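Long-range contacts in mutual gliding motility protein C (MglC) (Myxococcus xanthus DK 1622, PDB 7CT3), which is a Roadblock/LC7-domain component of the polarity control system that interacts with its paralog MglB and probably helps regulate cell polarity in gliding motility: residues H6-V11 / D31-D36; M23-I28 / D89-L94; N44-E49 / E77-V82. One frame throughout, in Å; residues are numbered along the deposited sequence.

Contact 1. Residues H6-V11 / D31-D36; sequences HLESVV and DTFQKD
In this Roadblock/LC7 domain, helix 4-13 lies along one face of the antiparallel sheet, and here Leu-7, Glu-8 and Val-11 meet the outermost strand 29-34, chiefly at Phe-33. Helix and strand run roughly the same way, their axes 30° apart and 7.4 Å from each other at closest approach. Phe-33 is the centre of the contact. Its CG stands anti to the backbone N (chi1 -172°), which lays the ring along the helix beside Glu-8. The aliphatic part of Glu-8 covers one face of that ring: CG sits 3.7 Å from the Phe-33 ring centroid, a CH-pi contact displaced toward the rim. Because the glutamate chain is extended, it carries the carboxylate on past the CE2-CZ rim, its plane turned only 17° from that of the phenyl group. Deeper in, Leu-7 CB packs on Phe-33 CB at 3.9 Å, while Leu-7 CD1 reaches back along the strand to the backbone of Asp-31 and Thr-32. Val-11, one helical turn on, approaches the ring obliquely, with CB 3.9 Å from Phe-33 CD1. Asp-31 OD1 accepts from Thr-32 N and makes a salt bridge with Arg-4, and Thr-32 OG1 bonds to Ser-21. Leu-7 and Val-11 also touch Cys-20 on the adjoining strand 17-24, which continues the apolar layer beneath the helix. At the end of the strand, both methyls of Val-11 touch the ring at Phe-33 CD1; CG1 also approaches the backbone N of Lys-35, and CG2 lies 3.5 Å from Phe-33 O.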
loop_
_atom_site.group_PDB
_atom_site.type_symbol
_atom_site.label_atom_id
_atom_site.label_comp_id
_atom_site.label_asym_id
_atom_site.label_seq_id
_atom_site.Cartn_x
_atom_site.Cartn_y
_atom_site.Cartn_z
ATOM N N HIS A 6 0.062 8.575 -21.142
ATOM C CA HIS A 6 0.293 7.392 -20.268
ATOM C C HIS A 6 -0.671 7.434 -19.076
ATOM O O HIS A 6 -1.222 6.375 -18.734
ATOM C CB HIS A 6 1.760 7.319 -19.831
ATOM C CG HIS A 6 2.714 7.251 -20.973
ATOM N ND1 HIS A 6 2.592 6.313 -21.978
ATOM C CD2 HIS A 6 3.799 7.995 -21.276
ATOM C CE1 HIS A 6 3.561 6.482 -22.852
ATOM N NE2 HIS A 6 4.316 7.508 -22.446
ATOM N N LEU A 7 -0.870 8.615 -18.480
ATOM C CA LEU A 7 -1.782 8.813 -17.319
ATOM C C LEU A 7 -3.210 8.484 -17.763
ATOM O O LEU A 7 -3.927 7.810 -17.003
ATOM C CB LEU A 7 -1.684 10.253 -16.803
ATOM C CG LEU A 7 -0.288 10.744 -16.421
ATOM C CD1 LEU A 7 -0.347 12.171 -15.901
ATOM C CD2 LEU A 7 0.363 9.832 -15.393
ATOM N N GLU A 8 -3.596 8.927 -18.961
ATOM C CA GLU A 8 -4.946 8.676 -19.530
ATOM C C GLU A 8 -5.125 7.168 -19.745
ATOM O O GLU A 8 -6.209 6.653 -19.413
ATOM C CB GLU A 8 -5.147 9.465 -20.824
ATOM C CG GLU A 8 -6.485 9.186 -21.488
ATOM C CD GLU A 8 -6.792 10.043 -22.700
ATOM O OE1 GLU A 8 -5.857 10.668 -23.234
ATOM O OE2 GLU A 8 -7.971 10.078 -23.106
ATOM N N SER A 9 -4.104 6.484 -20.266
ATOM C CA SER A 9 -4.128 5.018 -20.520
ATOM C C SER A 9 -4.418 4.271 -19.212
ATOM O O SER A 9 -5.250 3.341 -19.231
ATOM C CB SER A 9 -2.848 4.550 -21.154
ATOM O OG SER A 9 -2.838 3.134 -21.268
ATOM N N VAL A 10 -3.782 4.674 -18.108
ATOM C CA VAL A 10 -3.985 4.015 -16.783
ATOM C C VAL A 10 -5.457 4.166 -16.383
ATOM O O VAL A 10 -6.106 3.147 -16.094
ATOM C CB VAL A 10 -3.045 4.577 -15.701
ATOM C CG1 VAL A 10 -3.385 4.020 -14.328
ATOM C CG2 VAL A 10 -1.588 4.305 -16.032
ATOM N N VAL A 11 -5.969 5.397 -16.380
ATOM C CA VAL A 11 -7.356 5.695 -15.915
ATOM C C VAL A 11 -8.344 4.921 -16.798
ATOM O O VAL A 11 -9.300 4.353 -16.246
ATOM C CB VAL A 11 -7.629 7.210 -15.893
ATOM C CG1 VAL A 11 -9.091 7.519 -15.612
ATOM C CG2 VAL A 11 -6.736 7.908 -14.878
ATOM N N ASP A 31 1.632 16.707 -13.574
ATOM C CA ASP A 31 0.616 16.385 -14.610
ATOM C C ASP A 31 -0.406 15.421 -14.009
ATOM O O ASP A 31 -0.076 14.735 -13.025
ATOM C CB ASP A 31 1.270 15.828 -15.880
ATOM C CG ASP A 31 0.514 16.142 -17.165
ATOM O OD1 ASP A 31 -0.640 16.618 -17.074
ATOM O OD2 ASP A 31 1.090 15.920 -18.251
ATOM N N THR A 32 -1.615 15.402 -14.569
ATOM C CA THR A 32 -2.712 14.500 -14.141
ATOM C C THR A 32 -3.589 14.154 -15.340
ATOM O O THR A 32 -3.570 14.904 -16.349
ATOM C CB THR A 32 -3.554 15.110 -13.010
ATOM O OG1 THR A 32 -4.184 14.039 -12.307
ATOM C CG2 THR A 32 -4.616 16.077 -13.487
ATOM N N PHE A 33 -4.315 13.045 -15.217
ATOM C CA PHE A 33 -5.546 12.750 -15.987
ATOM C C PHE A 33 -6.617 12.277 -14.999
ATOM O O PHE A 33 -6.356 11.300 -14.281
ATOM C CB PHE A 33 -5.293 11.713 -17.080
ATOM C CG PHE A 33 -6.486 11.544 -17.981
ATOM C CD1 PHE A 33 -7.516 10.683 -17.635
ATOM C CD2 PHE A 33 -6.616 12.308 -19.132
ATOM C CE1 PHE A 33 -8.634 10.557 -18.446
ATOM C CE2 PHE A 33 -7.732 12.175 -19.945
ATOM C CZ PHE A 33 -8.739 11.302 -19.599
ATOM N N GLN A 34 -7.759 12.971 -14.947
ATOM C CA GLN A 34 -8.884 12.659 -14.026
ATOM C C GLN A 34 -10.022 11.997 -14.807
ATOM O O GLN A 34 -10.293 12.427 -15.952
ATOM C CB GLN A 34 -9.397 13.919 -13.331
ATOM C CG GLN A 34 -8.375 14.549 -12.402
ATOM C CD GLN A 34 -8.992 15.468 -11.376
ATOM O OE1 GLN A 34 -10.191 15.749 -11.386
ATOM N NE2 GLN A 34 -8.160 15.950 -10.472
ATOM N N LYS A 35 -10.647 10.983 -14.199
ATOM C CA LYS A 35 -11.956 10.418 -14.618
ATOM C C LYS A 35 -12.908 11.576 -14.945
ATOM O O LYS A 35 -13.312 12.288 -14.003
ATOM C CB LYS A 35 -12.519 9.540 -13.498
ATOM C CG LYS A 35 -13.853 8.865 -13.790
ATOM C CD LYS A 35 -13.785 7.845 -14.907
ATOM C CE LYS A 35 -15.081 7.086 -15.100
ATOM N NZ LYS A 35 -15.340 6.139 -13.990
ATOM N N ASP A 36 -13.220 11.776 -16.229
ATOM C CA ASP A 36 -14.198 12.790 -16.710
ATOM C C ASP A 36 -15.602 12.169 -16.732
ATOM O O ASP A 36 -16.570 12.883 -16.384
ATOM C CB ASP A 36 -13.819 13.319 -18.096
ATOM C CG ASP A 36 -14.817 14.315 -18.666
ATOM O OD1 ASP A 36 -15.195 15.252 -17.932
ATOM O OD2 ASP A 36 -15.221 14.137 -19.835
#

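Contact 2. Residues M23-I28 / D89-L94; sequences MGFDGI and DYFLVL
Phe-91 has its CG between the backbone N and the carbonyl carbon (chi1 61°), which sets its ring alongside Met-23, a selenomethionine; Phe-25, with CG beside its backbone N (chi1 -69°), brings a second ring against the first. The setting is an antiparallel strand pair, 17-24 beside 90-97, in the middle of the Roadblock/LC7 sheet. Met-23 and Phe-91 form a hydrogen-bonded pair: Met-23 N gives to Phe-91 O at 2.9 Å, and Phe-91 N returns a nearly straight bond to Met-23 O. Next comes the non-hydrogen-bonded pair of Gly-24 and Tyr-90, where Tyr-90 CD1 lies 3.7 Å from Gly-24 CA. Beyond it the chain leaves the strand in a type I turn from Gly-24 to Gly-27, yet Phe-25 N still reaches Asp-89 O, from above the carbonyl plane.

Among the side chains, Met-23 CB sits over one face of the Phe-91 ring, 3.9 Å from its centroid. Phe-91 CD1 in turn lies over a face of Phe-25, 3.6 Å from Phe-25 CE1, with the two ring planes inclined at 41°. Lys-65 makes a cation-pi contact with Phe-25, whose side chain is about 8 Å from the bound sodium ion. Just after the turn, Asp-26 OD1 accepts from Ile-28 N in an Asx turn. A water bridges the segments, accepting weakly from Asp-26 N and donating to Asp-89 O at 2.7 Å.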
loop_
_atom_site.group_PDB
_atom_site.type_symbol
_atom_site.label_atom_id
_atom_site.label_comp_id
_atom_site.label_asym_id
_atom_site.label_seq_id
_atom_site.Cartn_x
_atom_site.Cartn_y
_atom_site.Cartn_z
HETATM N N MSE A 23 3.706 13.526 -9.390
HETATM C CA MSE A 23 3.821 14.431 -8.262
HETATM C C MSE A 23 5.300 14.542 -7.899
HETATM O O MSE A 23 6.028 13.561 -7.982
HETATM C CB MSE A 23 2.983 13.861 -7.111
HETATM C CG MSE A 23 3.223 14.490 -5.763
HETATM SE SE MSE A 23 2.260 16.177 -5.620
HETATM C CE MSE A 23 0.410 15.780 -6.152
ATOM N N GLY A 24 5.747 15.741 -7.512
ATOM C CA GLY A 24 7.106 15.920 -7.028
ATOM C C GLY A 24 7.217 15.636 -5.538
ATOM O O GLY A 24 6.234 15.864 -4.819
ATOM N N PHE A 25 8.385 15.189 -5.070
ATOM C CA PHE A 25 8.705 15.072 -3.623
ATOM C C PHE A 25 8.740 16.473 -2.986
ATOM O O PHE A 25 8.651 16.571 -1.748
ATOM C CB PHE A 25 9.999 14.282 -3.423
ATOM C CG PHE A 25 9.877 12.824 -3.780
ATOM C CD1 PHE A 25 9.094 11.972 -3.015
ATOM C CD2 PHE A 25 10.523 12.306 -4.892
ATOM C CE1 PHE A 25 8.979 10.629 -3.341
ATOM C CE2 PHE A 25 10.404 10.963 -5.217
ATOM C CZ PHE A 25 9.633 10.126 -4.442
ATOM N N ASP A 26 8.827 17.530 -3.800
ATOM C CA ASP A 26 8.670 18.943 -3.351
ATOM C C ASP A 26 7.184 19.272 -3.130
ATOM O O ASP A 26 6.899 20.414 -2.751
ATOM C CB ASP A 26 9.329 19.928 -4.326
ATOM C CG ASP A 26 8.768 19.950 -5.741
ATOM O OD1 ASP A 26 7.835 19.172 -6.037
ATOM O OD2 ASP A 26 9.284 20.747 -6.545
ATOM N N GLY A 27 6.272 18.317 -3.358
ATOM C CA GLY A 27 4.825 18.474 -3.104
ATOM C C GLY A 27 4.116 19.252 -4.205
ATOM O O GLY A 27 2.963 19.665 -3.984
ATOM N N ILE A 28 4.759 19.443 -5.356
ATOM C CA ILE A 28 4.159 20.152 -6.527
ATOM C C ILE A 28 3.756 19.106 -7.571
ATOM O O ILE A 28 4.649 18.375 -8.043
ATOM C CB ILE A 28 5.134 21.203 -7.091
ATOM C CG1 ILE A 28 5.465 22.282 -6.053
ATOM C CG2 ILE A 28 4.599 21.805 -8.385
ATOM C CD1 ILE A 28 4.255 22.887 -5.377
ATOM N N ASP A 89 13.167 12.870 -8.186
ATOM C CA ASP A 89 12.352 14.071 -7.859
ATOM C C ASP A 89 10.845 13.802 -7.989
ATOM O O ASP A 89 10.078 14.629 -7.463
ATOM C CB ASP A 89 12.723 15.249 -8.764
ATOM C CG ASP A 89 14.169 15.699 -8.641
ATOM O OD1 ASP A 89 14.715 15.650 -7.517
ATOM O OD2 ASP A 89 14.740 16.094 -9.674
ATOM N N TYR A 90 10.419 12.719 -8.654
ATOM C CA TYR A 90 9.001 12.518 -9.056
ATOM C C TYR A 90 8.523 11.088 -8.782
ATOM O O TYR A 90 9.297 10.114 -8.945
ATOM C CB TYR A 90 8.813 12.848 -10.538
ATOM C CG TYR A 90 9.206 14.254 -10.908
ATOM C CD1 TYR A 90 8.535 15.344 -10.378
ATOM C CD2 TYR A 90 10.256 14.497 -11.777
ATOM C CE1 TYR A 90 8.902 16.641 -10.700
ATOM C CE2 TYR A 90 10.632 15.787 -12.114
ATOM C CZ TYR A 90 9.949 16.865 -11.574
ATOM O OH TYR A 90 10.309 18.141 -11.899
ATOM N N PHE A 91 7.249 10.966 -8.410
ATOM C CA PHE A 91 6.547 9.664 -8.302
ATOM C C PHE A 91 5.228 9.727 -9.071
ATOM O O PHE A 91 4.689 10.816 -9.337
ATOM C CB PHE A 91 6.345 9.240 -6.848
ATOM C CG PHE A 91 5.521 10.157 -5.984
ATOM C CD1 PHE A 91 6.104 11.251 -5.359
ATOM C CD2 PHE A 91 4.175 9.900 -5.753
ATOM C CE1 PHE A 91 5.355 12.081 -4.542
ATOM C CE2 PHE A 91 3.431 10.727 -4.923
ATOM C CZ PHE A 91 4.023 11.815 -4.321
ATOM N N LEU A 92 4.749 8.540 -9.422
ATOM C CA LEU A 92 3.502 8.294 -10.174
ATOM C C LEU A 92 2.460 7.804 -9.169
ATOM O O LEU A 92 2.807 6.911 -8.380
ATOM C CB LEU A 92 3.849 7.235 -11.222
ATOM C CG LEU A 92 2.773 6.882 -12.238
ATOM C CD1 LEU A 92 2.366 8.093 -13.059
ATOM C CD2 LEU A 92 3.277 5.764 -13.135
ATOM N N VAL A 93 1.262 8.386 -9.155
ATOM C CA VAL A 93 0.189 7.991 -8.193
ATOM C C VAL A 93 -1.102 7.714 -8.966
ATOM O O VAL A 93 -1.536 8.576 -9.748
ATOM C CB VAL A 93 -0.022 9.025 -7.068
ATOM C CG1 VAL A 93 -0.156 10.442 -7.586
ATOM C CG2 VAL A 93 -1.208 8.665 -6.183
ATOM N N LEU A 94 -1.670 6.528 -8.745
ATOM C CA LEU A 94 -3.030 6.145 -9.177
ATOM C C LEU A 94 -3.942 6.146 -7.950
ATOM O O LEU A 94 -3.586 5.501 -6.943
ATOM C CB LEU A 94 -2.976 4.762 -9.830
ATOM C CG LEU A 94 -4.327 4.111 -10.111
ATOM C CD1 LEU A 94 -5.145 4.943 -11.089
ATOM C CD2 LEU A 94 -4.128 2.699 -10.639
HETATM O O HOH W 1 10.476 17.204 -6.671
#

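Contact 3. Residues N44-E49 / E77-V82; sequences NGAWVE and EKVLTV
Polar contacts come first, between Glu-49 on the opening turns of helix 44-61 and the backbone at Lys-78, just ahead of strand 79-87. Lys-78 N donates to Glu-49 OE1 at 3.0 Å, on the syn side but 33° out of the carboxylate plane. The same oxygen is hydrogen-bonded to Ser-76 OG, so two donors from the turn grip it. With Glu-49 CG beside its own backbone N (chi1 -68°) and the chain extended beyond, the carboxylate is carried across to the turn. Replacing the glutamate by an alanine removes the shared acceptor, which would probably deprive Lys-78 N and Ser-76 OG of their common partner and Lys-78 CB and CG of the carboxylate they rest on.

The charges are less closely matched: Glu-49 OE2 and Lys-78 NZ are 4.5 Å apart, beyond a salt bridge. Instead the ammonium group is tied to the helix by a water, which accepts from Lys-78 NZ and donates to Gly-45 O at 2.7 Å. The two side chains cross at about a right angle, with the methylenes of Lys-78 passing across the carboxylate and its CD 3.8 Å from Gly-45 C. Gly-45 suits this path, since a beta carbon there would clash with NZ.

Apolar packing is carried by Val-79, whose CG2 meets Ala-46 CB at 3.8 Å and Glu-49 CB at 4.0 Å.

The contact thus joins the start of helix 44-61 to strand 79-87. Val-79 also touches Leu-53 further along that helix, Ala-46 leans on Leu-18 of strand 17-24, and Glu-49 packs on Thr-68 of the second subunit.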
loop_
_atom_site.group_PDB
_atom_site.type_symbol
_atom_site.label_atom_id
_atom_site.label_comp_id
_atom_site.label_asym_id
_atom_site.label_seq_id
_atom_site.Cartn_x
_atom_site.Cartn_y
_atom_site.Cartn_z
ATOM N N ASN A 44 -18.015 11.919 -5.129
ATOM C CA ASN A 44 -17.679 13.170 -4.400
ATOM C C ASN A 44 -17.096 12.825 -3.026
ATOM O O ASN A 44 -16.108 13.475 -2.639
ATOM C CB ASN A 44 -18.874 14.119 -4.330
ATOM C CG ASN A 44 -19.184 14.713 -5.686
ATOM O OD1 ASN A 44 -20.315 14.644 -6.157
ATOM N ND2 ASN A 44 -18.170 15.252 -6.342
ATOM N N GLY A 45 -17.663 11.829 -2.338
ATOM C CA GLY A 45 -17.142 11.320 -1.057
ATOM C C GLY A 45 -15.707 10.848 -1.198
ATOM O O GLY A 45 -14.898 11.148 -0.304
ATOM N N ALA A 46 -15.400 10.153 -2.297
ATOM C CA ALA A 46 -14.045 9.665 -2.646
ATOM C C ALA A 46 -13.105 10.851 -2.897
ATOM O O ALA A 46 -11.982 10.817 -2.391
ATOM C CB ALA A 46 -14.110 8.754 -3.843
ATOM N N TRP A 47 -13.545 11.866 -3.648
ATOM C CA TRP A 47 -12.722 13.072 -3.944
ATOM C C TRP A 47 -12.329 13.766 -2.636
ATOM O O TRP A 47 -11.180 14.219 -2.534
ATOM C CB TRP A 47 -13.451 14.024 -4.897
ATOM C CG TRP A 47 -13.491 13.517 -6.305
ATOM C CD1 TRP A 47 -14.594 13.141 -7.017
ATOM C CD2 TRP A 47 -12.363 13.293 -7.166
ATOM N NE1 TRP A 47 -14.229 12.716 -8.266
ATOM C CE2 TRP A 47 -12.868 12.797 -8.386
ATOM C CE3 TRP A 47 -10.982 13.478 -7.029
ATOM C CZ2 TRP A 47 -12.037 12.478 -9.460
ATOM C CZ3 TRP A 47 -10.163 13.167 -8.092
ATOM C CH2 TRP A 47 -10.685 12.672 -9.287
ATOM N N VAL A 48 -13.252 13.846 -1.676
ATOM C CA VAL A 48 -13.002 14.445 -0.333
ATOM C C VAL A 48 -11.872 13.662 0.349
ATOM O O VAL A 48 -10.907 14.297 0.793
ATOM C CB VAL A 48 -14.286 14.477 0.516
ATOM C CG1 VAL A 48 -14.007 14.728 1.990
ATOM C CG2 VAL A 48 -15.265 15.508 -0.021
ATOM N N GLU A 49 -11.976 12.331 0.414
ATOM C CA GLU A 49 -10.957 11.483 1.087
ATOM C C GLU A 49 -9.631 11.572 0.326
ATOM O O GLU A 49 -8.586 11.672 1.000
ATOM C CB GLU A 49 -11.454 10.047 1.248
ATOM C CG GLU A 49 -12.606 9.954 2.229
ATOM C CD GLU A 49 -12.830 8.592 2.849
ATOM O OE1 GLU A 49 -12.166 7.632 2.422
ATOM O OE2 GLU A 49 -13.674 8.497 3.757
ATOM N N GLU A 77 -11.136 4.467 3.673
ATOM C CA GLU A 77 -12.369 3.656 3.508
ATOM C C GLU A 77 -12.829 3.720 2.043
ATOM O O GLU A 77 -13.228 2.675 1.518
ATOM C CB GLU A 77 -13.452 4.134 4.479
ATOM C CG GLU A 77 -13.139 3.800 5.928
ATOM C CD GLU A 77 -14.172 4.255 6.947
ATOM O OE1 GLU A 77 -15.278 4.670 6.534
ATOM O OE2 GLU A 77 -13.866 4.193 8.159
ATOM N N LYS A 78 -12.743 4.888 1.396
ATOM C CA LYS A 78 -13.377 5.139 0.070
ATOM C C LYS A 78 -12.349 5.178 -1.070
ATOM O O LYS A 78 -12.771 5.046 -2.234
ATOM C CB LYS A 78 -14.166 6.451 0.102
ATOM C CG LYS A 78 -15.325 6.480 1.086
ATOM C CD LYS A 78 -16.155 7.746 0.991
ATOM C CE LYS A 78 -17.202 7.851 2.079
ATOM N NZ LYS A 78 -17.782 9.212 2.147
ATOM N N VAL A 79 -11.059 5.362 -0.783
ATOM C CA VAL A 79 -10.035 5.604 -1.841
ATOM C C VAL A 79 -8.829 4.707 -1.594
ATOM O O VAL A 79 -8.365 4.640 -0.442
ATOM C CB VAL A 79 -9.598 7.078 -1.907
ATOM C CG1 VAL A 79 -8.546 7.302 -2.985
ATOM C CG2 VAL A 79 -10.781 8.005 -2.114
ATOM N N LEU A 80 -8.354 4.067 -2.661
ATOM C CA LEU A 80 -7.097 3.284 -2.682
ATOM C C LEU A 80 -6.101 4.026 -3.569
ATOM O O LEU A 80 -6.534 4.638 -4.568
ATOM C CB LEU A 80 -7.374 1.880 -3.221
ATOM C CG LEU A 80 -8.620 1.190 -2.671
ATOM C CD1 LEU A 80 -8.809 -0.166 -3.327
ATOM C CD2 LEU A 80 -8.554 1.047 -1.157
ATOM N N THR A 81 -4.821 3.988 -3.210
ATOM C CA THR A 81 -3.735 4.586 -4.021
ATOM C C THR A 81 -2.645 3.545 -4.250
ATOM O O THR A 81 -2.492 2.627 -3.413
ATOM C CB THR A 81 -3.181 5.874 -3.404
ATOM O OG1 THR A 81 -2.516 5.549 -2.184
ATOM C CG2 THR A 81 -4.260 6.910 -3.169
ATOM N N VAL A 82 -1.955 3.691 -5.374
ATOM C CA VAL A 82 -0.735 2.928 -5.751
ATOM C C VAL A 82 0.260 3.954 -6.269
ATOM O O VAL A 82 -0.107 4.777 -7.107
ATOM C CB VAL A 82 -1.020 1.873 -6.835
ATOM C CG1 VAL A 82 0.171 0.948 -7.013
ATOM C CG2 VAL A 82 -2.286 1.089 -6.556
HETATM O O HOH W 2 -16.051 11.585 2.052
#

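In the fold
All three contacts bear on one sheet. Contact 2 is within it, pairing the two central strands, 17-24 and 90-97, by backbone bonds near one end. Contacts 1 and 3 instead set helices against strands 29-34 and 79-87, on either side of that pair: contact 1 is mainly apolar and aromatic, whereas contact 3 combines a carboxylate grip and a water bridge with a small apolar patch. Each is partly buried; contact 1 has no exposed touching residue, contact 2 has Asp-89, and contact 3 has Glu-77 and Lys-78 and is the one of the three that the second subunit touches. Leu-7 packs on Leu-92, linking contacts 1 and 2; Leu-94 N probably bonds to Val-82 O, joining contacts 2 and 3.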